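Local coordinates for protein 6-phosphogluconate dehydrogenase (Pseudomonas syringae, PDB 5U5G) that probably catalyses the NADP(H)-dependent reduction of (2-oxopropyl)phosphonic acid, a late step in the biosynthesis of the antibiotic fosfomycin, at residues Ala169-Ile174 with Arg247-Gln252; Ala179-Leu184 with Gly237-Asp242; Lys241-Ala246 with Thr260-Thr265. All coordinates share one frame; numbering follows the deposited sequence.

Interaction 1 (Ala169-Ile174 with Arg247-Gln252). With 7VD ((2-oxopropyl)phosphonic acid), chain F.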
loop_
_atom_site.group_PDB
_atom_site.type_symbol
_atom_site.label_atom_id
_atom_site.label_comp_id
_atom_site.label_asym_id
_atom_site.label_seq_id
_atom_site.Cartn_x
_atom_site.Cartn_y
_atom_site.Cartn_z
ATOM N N ALA A 169 8.330 -19.670 -4.469
ATOM C CA ALA A 169 7.077 -18.959 -4.687
ATOM C C ALA A 169 6.294 -18.821 -3.390
ATOM O O ALA A 169 5.741 -17.752 -3.103
ATOM C CB ALA A 169 6.239 -19.668 -5.756
ATOM N N GLN A 170 6.242 -19.886 -2.579
ATOM C CA GLN A 170 5.497 -19.780 -1.327
ATOM C C GLN A 170 6.189 -18.830 -0.361
ATOM O O GLN A 170 5.520 -18.096 0.371
ATOM C CB GLN A 170 5.303 -21.148 -0.669
ATOM C CG GLN A 170 4.366 -22.103 -1.429
ATOM C CD GLN A 170 2.927 -21.601 -1.512
ATOM O OE1 GLN A 170 2.522 -20.680 -0.795
ATOM N NE2 GLN A 170 2.150 -22.212 -2.378
ATOM N N ARG A 171 7.524 -18.837 -0.340
ATOM C CA ARG A 171 8.249 -17.897 0.510
ATOM C C ARG A 171 7.853 -16.465 0.186
ATOM O O ARG A 171 7.555 -15.672 1.087
ATOM C CB ARG A 171 9.759 -18.089 0.343
ATOM C CG ARG A 171 10.257 -19.404 0.914
ATOM C CD ARG A 171 11.752 -19.656 0.688
ATOM N NE ARG A 171 12.093 -20.945 1.289
ATOM C CZ ARG A 171 12.316 -22.072 0.615
ATOM N NH1 ARG A 171 12.300 -22.093 -0.714
ATOM N NH2 ARG A 171 12.587 -23.183 1.278
ATOM N N LEU A 172 7.822 -16.128 -1.108
ATOM C CA LEU A 172 7.480 -14.776 -1.540
ATOM C C LEU A 172 6.014 -14.441 -1.263
ATOM O O LEU A 172 5.688 -13.315 -0.855
ATOM C CB LEU A 172 7.798 -14.636 -3.026
ATOM C CG LEU A 172 9.303 -14.614 -3.307
ATOM C CD1 LEU A 172 9.575 -14.981 -4.755
ATOM C CD2 LEU A 172 9.853 -13.230 -2.971
ATOM N N LYS A 173 5.115 -15.397 -1.500
ATOM C CA LYS A 173 3.695 -15.163 -1.268
ATOM C C LYS A 173 3.418 -14.863 0.200
ATOM O O LYS A 173 2.679 -13.923 0.517
ATOM C CB LYS A 173 2.881 -16.385 -1.734
ATOM C CG LYS A 173 1.406 -16.413 -1.250
ATOM C CD LYS A 173 0.545 -15.346 -1.965
ATOM C CE LYS A 173 -0.933 -15.390 -1.466
ATOM N NZ LYS A 173 -1.707 -14.174 -1.886
ATOM N N ILE A 174 4.029 -15.638 1.108
ATOM C CA ILE A 174 3.785 -15.467 2.541
ATOM C C ILE A 174 4.263 -14.090 3.010
ATOM O O ILE A 174 3.593 -13.411 3.800
ATOM C CB ILE A 174 4.473 -16.606 3.321
ATOM C CG1 ILE A 174 3.816 -17.961 3.010
ATOM C CG2 ILE A 174 4.461 -16.333 4.820
ATOM C CD1 ILE A 174 4.667 -19.153 3.436
ATOM N N ARG A 247 4.551 -16.509 10.840
ATOM C CA ARG A 247 5.033 -16.601 12.213
ATOM C C ARG A 247 6.059 -17.715 12.362
ATOM O O ARG A 247 7.068 -17.550 13.056
ATOM C CB ARG A 247 3.877 -16.837 13.184
ATOM C CG ARG A 247 4.298 -16.728 14.647
ATOM C CD ARG A 247 3.245 -17.282 15.604
ATOM N NE ARG A 247 3.079 -18.726 15.465
ATOM C CZ ARG A 247 3.919 -19.628 15.974
ATOM N NH1 ARG A 247 4.990 -19.231 16.654
ATOM N NH2 ARG A 247 3.693 -20.925 15.800
ATOM N N ARG A 248 5.812 -18.858 11.719
ATOM C CA ARG A 248 6.726 -19.979 11.840
ATOM C C ARG A 248 8.063 -19.715 11.162
ATOM O O ARG A 248 9.008 -20.481 11.373
ATOM C CB ARG A 248 6.081 -21.221 11.252
ATOM C CG ARG A 248 4.774 -21.627 11.893
ATOM C CD ARG A 248 4.360 -22.961 11.314
ATOM N NE ARG A 248 5.459 -23.920 11.362
ATOM C CZ ARG A 248 6.144 -24.295 10.287
ATOM N NH1 ARG A 248 5.837 -23.741 9.126
ATOM N NH2 ARG A 248 7.157 -25.161 10.338
ATOM N N ARG A 249 8.170 -18.659 10.357
ATOM C CA ARG A 249 9.421 -18.329 9.694
ATOM C C ARG A 249 10.137 -17.150 10.345
ATOM O O ARG A 249 11.180 -16.719 9.843
ATOM C CB ARG A 249 9.165 -18.070 8.209
ATOM C CG ARG A 249 8.447 -19.233 7.547
ATOM C CD ARG A 249 8.322 -19.080 6.037
ATOM N NE ARG A 249 9.617 -18.826 5.411
ATOM C CZ ARG A 249 10.492 -19.767 5.077
ATOM N NH1 ARG A 249 10.221 -21.043 5.303
ATOM N NH2 ARG A 249 11.646 -19.425 4.509
ATOM N N LEU A 250 9.613 -16.641 11.458
ATOM C CA LEU A 250 10.264 -15.538 12.165
ATOM C C LEU A 250 11.555 -16.011 12.826
ATOM O O LEU A 250 11.555 -17.038 13.517
ATOM C CB LEU A 250 9.337 -14.961 13.227
ATOM C CG LEU A 250 8.284 -13.956 12.769
ATOM C CD1 LEU A 250 7.356 -13.647 13.923
ATOM C CD2 LEU A 250 8.944 -12.675 12.253
ATOM N N PRO A 251 12.657 -15.291 12.661
ATOM C CA PRO A 251 13.907 -15.701 13.304
ATOM C C PRO A 251 13.876 -15.431 14.801
ATOM O O PRO A 251 13.122 -14.595 15.300
ATOM C CB PRO A 251 14.963 -14.840 12.605
ATOM C CG PRO A 251 14.216 -13.608 12.185
ATOM C CD PRO A 251 12.814 -14.071 11.850
ATOM N N GLN A 252 14.713 -16.168 15.522
ATOM C CA GLN A 252 14.828 -16.001 16.961
ATOM C C GLN A 252 15.790 -14.888 17.348
ATOM O O GLN A 252 15.913 -14.584 18.539
ATOM C CB GLN A 252 15.282 -17.312 17.610
ATOM C CG GLN A 252 14.717 -18.562 16.949
ATOM C CD GLN A 252 13.266 -18.816 17.311
ATOM O OE1 GLN A 252 12.748 -18.264 18.287
ATOM N NE2 GLN A 252 12.602 -19.661 16.526
HETATM P P1 7VD F . -4.767 -11.639 -1.956
HETATM C C1 7VD F . -5.652 -12.586 -0.686
HETATM O O2 7VD F . -3.266 -11.803 -1.923
HETATM O O3 7VD F . -5.286 -11.938 -3.343
HETATM O O4 7VD F . -5.153 -10.238 -1.548
HETATM C C6 7VD F . -4.844 -13.602 0.081
HETATM O O7 7VD F . -3.952 -14.252 -0.463
HETATM C C8 7VD F . -5.202 -13.758 1.534
HETATM O O HOH W 1 8.558 -16.475 3.674
HETATM O O HOH W 2 12.191 -22.838 4.024
#
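R171 meets R249 without a direct bond, an example of two like charges accommodated by water and by outside partners. The extended chain of R171 crosses that of R249 at about a right angle. Its CG lies over one face of the R249 guanidinium, near the rim, while NH2 of R249 comes to the edge of the R171 group, 3.6 Å from NE of R171. The two guanidinium planes are turned 66° apart. One water accepts from both, 2.8 Å from NH2 of R171 and 3.0 Å from NH1 of R249. A second water donates to the backbone O of R171 at 2.9 Å and takes a weak bond from NE of R249. E105 forms a salt bridge with R171, and Q197 of the second subunit bonds R249, so each positive group has a stronger partner outside. Two residues on, K173 turns to the active site and gives a hydrogen bond to the keto oxygen O7 of (2-oxopropyl)phosphonic acid, NZ to O7 2.7 Å. I174 then closes the contact, CD1 lying 4.5 Å from CD of R249; the bend about the CG-CD bond of R249 (chi3 53°) directs its guanidinium toward R171. The contact joins the start of helix 168-196 to the loop between helices 236-247 and 257-273. P101 of helix 101-113 touches R171, I174 and R249, and L199 of the second subunit packs on R171.

Interaction 2 (Ala179-Leu184 with Gly237-Asp242); sequences AESINL and GVRCKD. With 7VD ((2-oxopropyl)phosphonic acid), chain F; NAP (NADP nicotinamide-adenine-dinucleotide phosphate), chain E.
From helix 236-247, R239 reaches a buried salt bridge with E180 and a weak bond with S181 of helix 168-196; R239 and E180 both line the pocket of (2-oxopropyl)phosphonic acid, probably the substrate. CB sets off obliquely, with CG anti to the backbone N (chi1 -176°), and bends at the next two torsions bring the guanidinium round to the other helix. CD of R239 passes 4.1 Å from OG of S181, and NE of R239 gives that OG a weak bond of 3.2 Å, although the hydroxyl's stronger partner is the backbone O of N177. At the tip, NH2 of R239 meets OE1 of E180 nearly straight (170°), in the guanidinium plane and on the anti lone pair; the modelled 2.5 Å is unusually short, its exact value doubtful. NH1 adds a weak bond to the same oxygen. The carboxylate plane stands 70° from the guanidinium; OE1 serves R239, while OE2 of E180 lies 2.5 Å from the phosphonate O2. Methyl C8 of the ligand lies over one face of the R239 group, 3.7 Å from NH1, and N of S181 over the opposite face. Y217 and Q279 also hold NH1. Two residues on, NZ of K241 lies 2.7 Å from OD1 of D242 and 2.8 Å from the ribose O2D of NADP. Helices 216-226 and 257-273 pack around the pair, through Y217 on E180 and F266 on S181.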
loop_
_atom_site.group_PDB
_atom_site.type_symbol
_atom_site.label_atom_id
_atom_site.label_comp_id
_atom_site.label_asym_id
_atom_site.label_seq_id
_atom_site.Cartn_x
_atom_site.Cartn_y
_atom_site.Cartn_z
ATOM N N ALA A 179 2.734 -8.310 4.420
ATOM C CA ALA A 179 2.629 -6.876 4.129
ATOM C C ALA A 179 1.178 -6.458 3.907
ATOM O O ALA A 179 0.771 -5.363 4.317
ATOM C CB ALA A 179 3.481 -6.518 2.910
ATOM N N GLU A 180 0.388 -7.317 3.250
ATOM C CA GLU A 180 -1.055 -7.096 3.159
ATOM C C GLU A 180 -1.650 -6.879 4.537
ATOM O O GLU A 180 -2.413 -5.932 4.764
ATOM C CB GLU A 180 -1.738 -8.307 2.515
ATOM C CG GLU A 180 -1.314 -8.607 1.099
ATOM C CD GLU A 180 -2.096 -9.762 0.493
ATOM O OE1 GLU A 180 -2.705 -10.528 1.265
ATOM O OE2 GLU A 180 -2.089 -9.903 -0.756
ATOM N N SER A 181 -1.321 -7.783 5.461
ATOM C CA SER A 181 -1.924 -7.780 6.785
ATOM C C SER A 181 -1.583 -6.500 7.533
ATOM O O SER A 181 -2.444 -5.908 8.195
ATOM C CB SER A 181 -1.457 -9.009 7.567
ATOM O OG SER A 181 -1.614 -10.192 6.793
ATOM N N ILE A 182 -0.331 -6.056 7.428
ATOM C CA ILE A 182 0.073 -4.808 8.069
ATOM C C ILE A 182 -0.640 -3.623 7.429
ATOM O O ILE A 182 -1.134 -2.728 8.124
ATOM C CB ILE A 182 1.599 -4.638 7.998
ATOM C CG1 ILE A 182 2.287 -5.745 8.810
ATOM C CG2 ILE A 182 1.970 -3.257 8.524
ATOM C CD1 ILE A 182 3.781 -5.975 8.441
ATOM N N ASN A 183 -0.677 -3.588 6.087
ATOM C CA ASN A 183 -1.342 -2.494 5.388
ATOM C C ASN A 183 -2.822 -2.440 5.734
ATOM O O ASN A 183 -3.389 -1.352 5.918
ATOM C CB ASN A 183 -1.189 -2.643 3.869
ATOM C CG ASN A 183 0.260 -2.529 3.406
ATOM O OD1 ASN A 183 1.138 -2.162 4.178
ATOM N ND2 ASN A 183 0.503 -2.830 2.139
ATOM N N LEU A 184 -3.472 -3.609 5.763
ATOM C CA LEU A 184 -4.901 -3.673 6.038
ATOM C C LEU A 184 -5.207 -3.191 7.443
ATOM O O LEU A 184 -6.120 -2.385 7.645
ATOM C CB LEU A 184 -5.410 -5.103 5.837
ATOM C CG LEU A 184 -6.910 -5.331 6.116
ATOM C CD1 LEU A 184 -7.780 -4.403 5.273
ATOM C CD2 LEU A 184 -7.292 -6.781 5.854
ATOM N N GLY A 237 -10.075 -17.033 8.667
ATOM C CA GLY A 237 -9.400 -18.321 8.636
ATOM C C GLY A 237 -8.262 -18.353 7.635
ATOM O O GLY A 237 -7.157 -18.814 7.944
ATOM N N VAL A 238 -8.514 -17.848 6.419
ATOM C CA VAL A 238 -7.475 -17.823 5.392
ATOM C C VAL A 238 -6.374 -16.831 5.762
ATOM O O VAL A 238 -5.178 -17.125 5.625
ATOM C CB VAL A 238 -8.094 -17.504 4.018
ATOM C CG1 VAL A 238 -7.040 -17.000 3.045
ATOM C CG2 VAL A 238 -8.775 -18.758 3.449
ATOM N N ARG A 239 -6.760 -15.646 6.235
ATOM C CA ARG A 239 -5.785 -14.631 6.620
ATOM C C ARG A 239 -4.875 -15.143 7.729
ATOM O O ARG A 239 -3.646 -15.006 7.653
ATOM C CB ARG A 239 -6.515 -13.355 7.064
ATOM C CG ARG A 239 -5.596 -12.175 7.402
ATOM C CD ARG A 239 -5.561 -11.186 6.238
ATOM N NE ARG A 239 -4.324 -11.331 5.502
ATOM C CZ ARG A 239 -4.151 -11.064 4.211
ATOM N NH1 ARG A 239 -5.153 -10.649 3.447
ATOM N NH2 ARG A 239 -2.949 -11.245 3.679
ATOM N N CYS A 240 -5.465 -15.757 8.763
ATOM C CA CYS A 240 -4.681 -16.239 9.905
ATOM C C CYS A 240 -3.836 -17.464 9.555
ATOM O O CYS A 240 -2.755 -17.650 10.132
ATOM C CB CYS A 240 -5.609 -16.542 11.091
ATOM S SG CYS A 240 -6.222 -15.035 11.937
ATOM N N LYS A 241 -4.302 -18.304 8.625
ATOM C CA LYS A 241 -3.451 -19.372 8.111
ATOM C C LYS A 241 -2.145 -18.801 7.565
ATOM O O LYS A 241 -1.055 -19.303 7.871
ATOM C CB LYS A 241 -4.191 -20.174 7.033
ATOM C CG LYS A 241 -3.253 -20.984 6.122
ATOM C CD LYS A 241 -3.992 -21.796 5.061
ATOM C CE LYS A 241 -4.622 -20.917 3.963
ATOM N NZ LYS A 241 -3.643 -20.270 3.043
ATOM N N ASP A 242 -2.233 -17.729 6.768
ATOM C CA ASP A 242 -1.028 -17.170 6.165
ATOM C C ASP A 242 -0.155 -16.472 7.207
ATOM O O ASP A 242 1.075 -16.574 7.158
ATOM C CB ASP A 242 -1.402 -16.224 5.019
ATOM C CG ASP A 242 -2.050 -16.954 3.849
ATOM O OD1 ASP A 242 -2.010 -18.211 3.840
ATOM O OD2 ASP A 242 -2.605 -16.283 2.945
HETATM P P1 7VD F . -4.767 -11.639 -1.956
HETATM C C1 7VD F . -5.652 -12.586 -0.686
HETATM O O2 7VD F . -3.266 -11.803 -1.923
HETATM O O3 7VD F . -5.286 -11.938 -3.343
HETATM O O4 7VD F . -5.153 -10.238 -1.548
HETATM C C6 7VD F . -4.844 -13.602 0.081
HETATM O O7 7VD F . -3.952 -14.252 -0.463
HETATM C C8 7VD F . -5.202 -13.758 1.534
HETATM P PA NAP E . -12.214 -21.016 1.251
HETATM O O1A NAP E . -12.241 -21.173 2.727
HETATM O O2A NAP E . -13.174 -20.085 0.552
HETATM O O5B NAP E . -12.329 -22.505 0.526
HETATM C C5B NAP E . -11.376 -23.343 1.134
HETATM C C4B NAP E . -11.264 -24.598 0.243
HETATM O O4B NAP E . -10.424 -25.585 0.839
HETATM C C3B NAP E . -12.695 -25.205 0.014
HETATM O O3B NAP E . -12.747 -25.778 -1.256
HETATM C C2B NAP E . -12.691 -26.338 1.059
HETATM O O2B NAP E . -13.465 -27.395 0.762
HETATM C C1B NAP E . -11.181 -26.780 0.908
HETATM N N9A NAP E . -10.805 -27.547 2.079
HETATM C C8A NAP E . -10.418 -27.093 3.357
HETATM N N7A NAP E . -10.167 -28.109 4.227
HETATM C C5A NAP E . -10.417 -29.262 3.469
HETATM C C6A NAP E . -10.350 -30.631 3.778
HETATM N N6A NAP E . -9.971 -31.054 5.029
HETATM N N1A NAP E . -10.655 -31.581 2.857
HETATM C C2A NAP E . -11.026 -31.115 1.624
HETATM N N3A NAP E . -11.131 -29.855 1.179
HETATM C C4A NAP E . -10.816 -28.928 2.135
HETATM O O3 NAP E . -10.665 -20.491 1.101
HETATM P PN NAP E . -10.396 -19.545 -0.162
HETATM O O1N NAP E . -10.911 -20.097 -1.432
HETATM O O2N NAP E . -10.425 -18.071 0.177
HETATM O O5D NAP E . -8.670 -19.730 -0.343
HETATM C C5D NAP E . -8.344 -20.896 -0.958
HETATM C C4D NAP E . -6.853 -20.836 -1.234
HETATM O O4D NAP E . -6.552 -19.683 -2.063
HETATM C C3D NAP E . -6.077 -20.626 0.133
HETATM O O3D NAP E . -4.879 -21.348 0.079
HETATM C C2D NAP E . -5.813 -19.136 0.151
HETATM O O2D NAP E . -4.643 -18.784 0.843
HETATM C C1D NAP E . -5.599 -18.881 -1.377
HETATM N N1N NAP E . -5.861 -17.499 -1.726
HETATM C C2N NAP E . -7.105 -16.876 -1.439
HETATM C C3N NAP E . -7.316 -15.584 -1.873
HETATM C C7N NAP E . -8.598 -14.918 -1.624
HETATM O O7N NAP E . -8.847 -13.782 -2.031
HETATM N N7N NAP E . -9.603 -15.594 -0.955
HETATM C C4N NAP E . -6.283 -14.830 -2.668
HETATM C C5N NAP E . -5.037 -15.567 -2.884
HETATM C C6N NAP E . -4.859 -16.804 -2.421
HETATM P P2B NAP E . -15.234 -27.235 1.271
HETATM O O1X NAP E . -15.687 -26.286 0.206
HETATM O O2X NAP E . -15.732 -28.679 1.167
HETATM O O3X NAP E . -15.041 -26.677 2.660
#

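Interaction 3 (Lys241-Ala246 with Thr260-Thr265). With NAP (NADP nicotinamide-adenine-dinucleotide phosphate), chain E.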
loop_
_atom_site.group_PDB
_atom_site.type_symbol
_atom_site.label_atom_id
_atom_site.label_comp_id
_atom_site.label_asym_id
_atom_site.label_seq_id
_atom_site.Cartn_x
_atom_site.Cartn_y
_atom_site.Cartn_z
ATOM N N LYS A 241 -4.302 -18.304 8.625
ATOM C CA LYS A 241 -3.451 -19.372 8.111
ATOM C C LYS A 241 -2.145 -18.801 7.565
ATOM O O LYS A 241 -1.055 -19.303 7.871
ATOM C CB LYS A 241 -4.191 -20.174 7.033
ATOM C CG LYS A 241 -3.253 -20.984 6.122
ATOM C CD LYS A 241 -3.992 -21.796 5.061
ATOM C CE LYS A 241 -4.622 -20.917 3.963
ATOM N NZ LYS A 241 -3.643 -20.270 3.043
ATOM N N ASP A 242 -2.233 -17.729 6.768
ATOM C CA ASP A 242 -1.028 -17.170 6.165
ATOM C C ASP A 242 -0.155 -16.472 7.207
ATOM O O ASP A 242 1.075 -16.574 7.158
ATOM C CB ASP A 242 -1.402 -16.224 5.019
ATOM C CG ASP A 242 -2.050 -16.954 3.849
ATOM O OD1 ASP A 242 -2.010 -18.211 3.840
ATOM O OD2 ASP A 242 -2.605 -16.283 2.945
ATOM N N LEU A 243 -0.773 -15.783 8.172
ATOM C CA LEU A 243 -0.008 -15.161 9.253
ATOM C C LEU A 243 0.750 -16.210 10.062
ATOM O O LEU A 243 1.874 -15.971 10.525
ATOM C CB LEU A 243 -0.950 -14.375 10.168
ATOM C CG LEU A 243 -1.056 -12.842 10.113
ATOM C CD1 LEU A 243 0.052 -12.170 9.295
ATOM C CD2 LEU A 243 -2.443 -12.367 9.710
ATOM N N GLU A 244 0.137 -17.372 10.260
ATOM C CA GLU A 244 0.797 -18.451 10.978
ATOM C C GLU A 244 1.947 -19.037 10.162
ATOM O O GLU A 244 2.997 -19.378 10.715
ATOM C CB GLU A 244 -0.233 -19.521 11.342
ATOM C CG GLU A 244 0.328 -20.727 12.079
ATOM C CD GLU A 244 0.912 -20.367 13.425
ATOM O OE1 GLU A 244 0.523 -19.313 13.992
ATOM O OE2 GLU A 244 1.768 -21.144 13.914
ATOM N N LEU A 245 1.787 -19.144 8.844
ATOM C CA LEU A 245 2.931 -19.541 8.025
ATOM C C LEU A 245 4.084 -18.551 8.187
ATOM O O LEU A 245 5.246 -18.956 8.319
ATOM C CB LEU A 245 2.520 -19.668 6.562
ATOM C CG LEU A 245 1.483 -20.753 6.253
ATOM C CD1 LEU A 245 1.016 -20.630 4.818
ATOM C CD2 LEU A 245 2.055 -22.141 6.520
ATOM N N ALA A 246 3.772 -17.251 8.239
ATOM C CA ALA A 246 4.802 -16.231 8.426
ATOM C C ALA A 246 5.398 -16.295 9.827
ATOM O O ALA A 246 6.615 -16.132 10.001
ATOM C CB ALA A 246 4.214 -14.841 8.168
ATOM N N THR A 260 4.878 -9.150 13.993
ATOM C CA THR A 260 4.325 -9.850 15.146
ATOM C C THR A 260 3.000 -9.231 15.589
ATOM O O THR A 260 2.076 -9.951 15.986
ATOM C CB THR A 260 5.352 -9.861 16.287
ATOM O OG1 THR A 260 6.430 -10.757 15.947
ATOM C CG2 THR A 260 4.726 -10.337 17.573
ATOM N N LEU A 261 2.872 -7.903 15.500
ATOM C CA LEU A 261 1.588 -7.271 15.814
ATOM C C LEU A 261 0.498 -7.719 14.847
ATOM O O LEU A 261 -0.640 -7.978 15.259
ATOM C CB LEU A 261 1.719 -5.745 15.807
ATOM C CG LEU A 261 0.476 -4.961 16.242
ATOM C CD1 LEU A 261 0.013 -5.335 17.659
ATOM C CD2 LEU A 261 0.788 -3.469 16.152
ATOM N N ALA A 262 0.835 -7.845 13.560
ATOM C CA ALA A 262 -0.149 -8.299 12.580
ATOM C C ALA A 262 -0.611 -9.726 12.868
ATOM O O ALA A 262 -1.798 -10.038 12.735
ATOM C CB ALA A 262 0.428 -8.195 11.170
ATOM N N MET A 263 0.306 -10.603 13.276
ATOM C CA MET A 263 -0.076 -11.971 13.623
ATOM C C MET A 263 -1.021 -11.994 14.824
ATOM O O MET A 263 -2.079 -12.631 14.781
ATOM C CB MET A 263 1.175 -12.809 13.900
ATOM C CG MET A 263 2.140 -12.787 12.752
ATOM S SD MET A 263 3.815 -13.285 13.174
ATOM C CE MET A 263 4.602 -13.033 11.589
ATOM N N THR A 264 -0.657 -11.299 15.910
ATOM C CA THR A 264 -1.514 -11.311 17.090
ATOM C C THR A 264 -2.847 -10.615 16.817
ATOM O O THR A 264 -3.898 -11.100 17.250
ATOM C CB THR A 264 -0.809 -10.661 18.281
ATOM O OG1 THR A 264 -0.518 -9.294 17.972
ATOM C CG2 THR A 264 0.489 -11.379 18.590
ATOM N N THR A 265 -2.827 -9.493 16.085
ATOM C CA THR A 265 -4.052 -8.726 15.866
ATOM C C THR A 265 -5.105 -9.554 15.139
ATOM O O THR A 265 -6.274 -9.594 15.547
ATOM C CB THR A 265 -3.766 -7.442 15.073
ATOM O OG1 THR A 265 -2.865 -6.592 15.800
ATOM C CG2 THR A 265 -5.064 -6.679 14.828
HETATM P PA NAP E . -12.214 -21.016 1.251
HETATM O O1A NAP E . -12.241 -21.173 2.727
HETATM O O2A NAP E . -13.174 -20.085 0.552
HETATM O O5B NAP E . -12.329 -22.505 0.526
HETATM C C5B NAP E . -11.376 -23.343 1.134
HETATM C C4B NAP E . -11.264 -24.598 0.243
HETATM O O4B NAP E . -10.424 -25.585 0.839
HETATM C C3B NAP E . -12.695 -25.205 0.014
HETATM O O3B NAP E . -12.747 -25.778 -1.256
HETATM C C2B NAP E . -12.691 -26.338 1.059
HETATM O O2B NAP E . -13.465 -27.395 0.762
HETATM C C1B NAP E . -11.181 -26.780 0.908
HETATM N N9A NAP E . -10.805 -27.547 2.079
HETATM C C8A NAP E . -10.418 -27.093 3.357
HETATM N N7A NAP E . -10.167 -28.109 4.227
HETATM C C5A NAP E . -10.417 -29.262 3.469
HETATM C C6A NAP E . -10.350 -30.631 3.778
HETATM N N6A NAP E . -9.971 -31.054 5.029
HETATM N N1A NAP E . -10.655 -31.581 2.857
HETATM C C2A NAP E . -11.026 -31.115 1.624
HETATM N N3A NAP E . -11.131 -29.855 1.179
HETATM C C4A NAP E . -10.816 -28.928 2.135
HETATM O O3 NAP E . -10.665 -20.491 1.101
HETATM P PN NAP E . -10.396 -19.545 -0.162
HETATM O O1N NAP E . -10.911 -20.097 -1.432
HETATM O O2N NAP E . -10.425 -18.071 0.177
HETATM O O5D NAP E . -8.670 -19.730 -0.343
HETATM C C5D NAP E . -8.344 -20.896 -0.958
HETATM C C4D NAP E . -6.853 -20.836 -1.234
HETATM O O4D NAP E . -6.552 -19.683 -2.063
HETATM C C3D NAP E . -6.077 -20.626 0.133
HETATM O O3D NAP E . -4.879 -21.348 0.079
HETATM C C2D NAP E . -5.813 -19.136 0.151
HETATM O O2D NAP E . -4.643 -18.784 0.843
HETATM C C1D NAP E . -5.599 -18.881 -1.377
HETATM N N1N NAP E . -5.861 -17.499 -1.726
HETATM C C2N NAP E . -7.105 -16.876 -1.439
HETATM C C3N NAP E . -7.316 -15.584 -1.873
HETATM C C7N NAP E . -8.598 -14.918 -1.624
HETATM O O7N NAP E . -8.847 -13.782 -2.031
HETATM N N7N NAP E . -9.603 -15.594 -0.955
HETATM C C4N NAP E . -6.283 -14.830 -2.668
HETATM C C5N NAP E . -5.037 -15.567 -2.884
HETATM C C6N NAP E . -4.859 -16.804 -2.421
HETATM P P2B NAP E . -15.234 -27.235 1.271
HETATM O O1X NAP E . -15.687 -26.286 0.206
HETATM O O2X NAP E . -15.732 -28.679 1.167
HETATM O O3X NAP E . -15.041 -26.677 2.660
#
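Apolar contacts carry the meeting of L243 and A246 with A262 and M263, and they illustrate how two helices joined by a loop pack against each other. The axes of segments 241-246 and 260-265 run roughly antiparallel, at 142°, and come within 9.5 Å. L243 points at the partner helix and settles on its backbone: CG lies 3.7 Å from CA of M263, and CD2 is 3.9 Å from the carbonyl O of A262. Its other methyl, CD1, reaches CG of M263 at 4.1 Å and also faces CB of A262. Both torsions of this leucine are unusual, which leaves the placement of its methyls less certain. M263 crosses it obliquely, its chain extended beyond CG, until CE rests 3.9 Å from CB of A246. The small A246 thus receives the methionine methyl one turn after L243.

The polar bonds of the threonines and E244 stay within their own helices, whereas K241 serves the cofactor ribose. The carbonyl O of L261 accepts three times: from the backbone N of T265, from OG1 of T265 at 2.7 Å, which comes from above the carbonyl plane and not on a lone pair, and from OG1 of T264 at 3.0 Å, tilted from that plane. E244 is occupied with R247, in a salt bridge along helix 236-247.

Helix 168-196 flanks the pair, with L178 and S181 touching L243, and I174 touching L245 and A246. L250, in the loop between the two helices, covers M263, whereas F258 of the second subunit packs on L261, A262 and T265 of helix 257-273.

All three interactions lie in the helical C-terminal part of the chain, and their chemistry follows what each adjoins. Interaction 1, partly buried toward one end of helix 168-196 and close to the subunit boundary, relies on water, an acidic residue of helix 101-113 and the second subunit to settle its arginines. Interaction 2, buried on the same helix, has a direct salt bridge next to the ligand pocket. Interaction 3 is buried too, but purely apolar across its helices; it shares helix 236-247 and residues K241 and D242 with interaction 2, and I182 meets A262 between them. R247 CB lies 3.6 Å from M263 SD, joining interactions 1 and 3. Each also borders the second subunit.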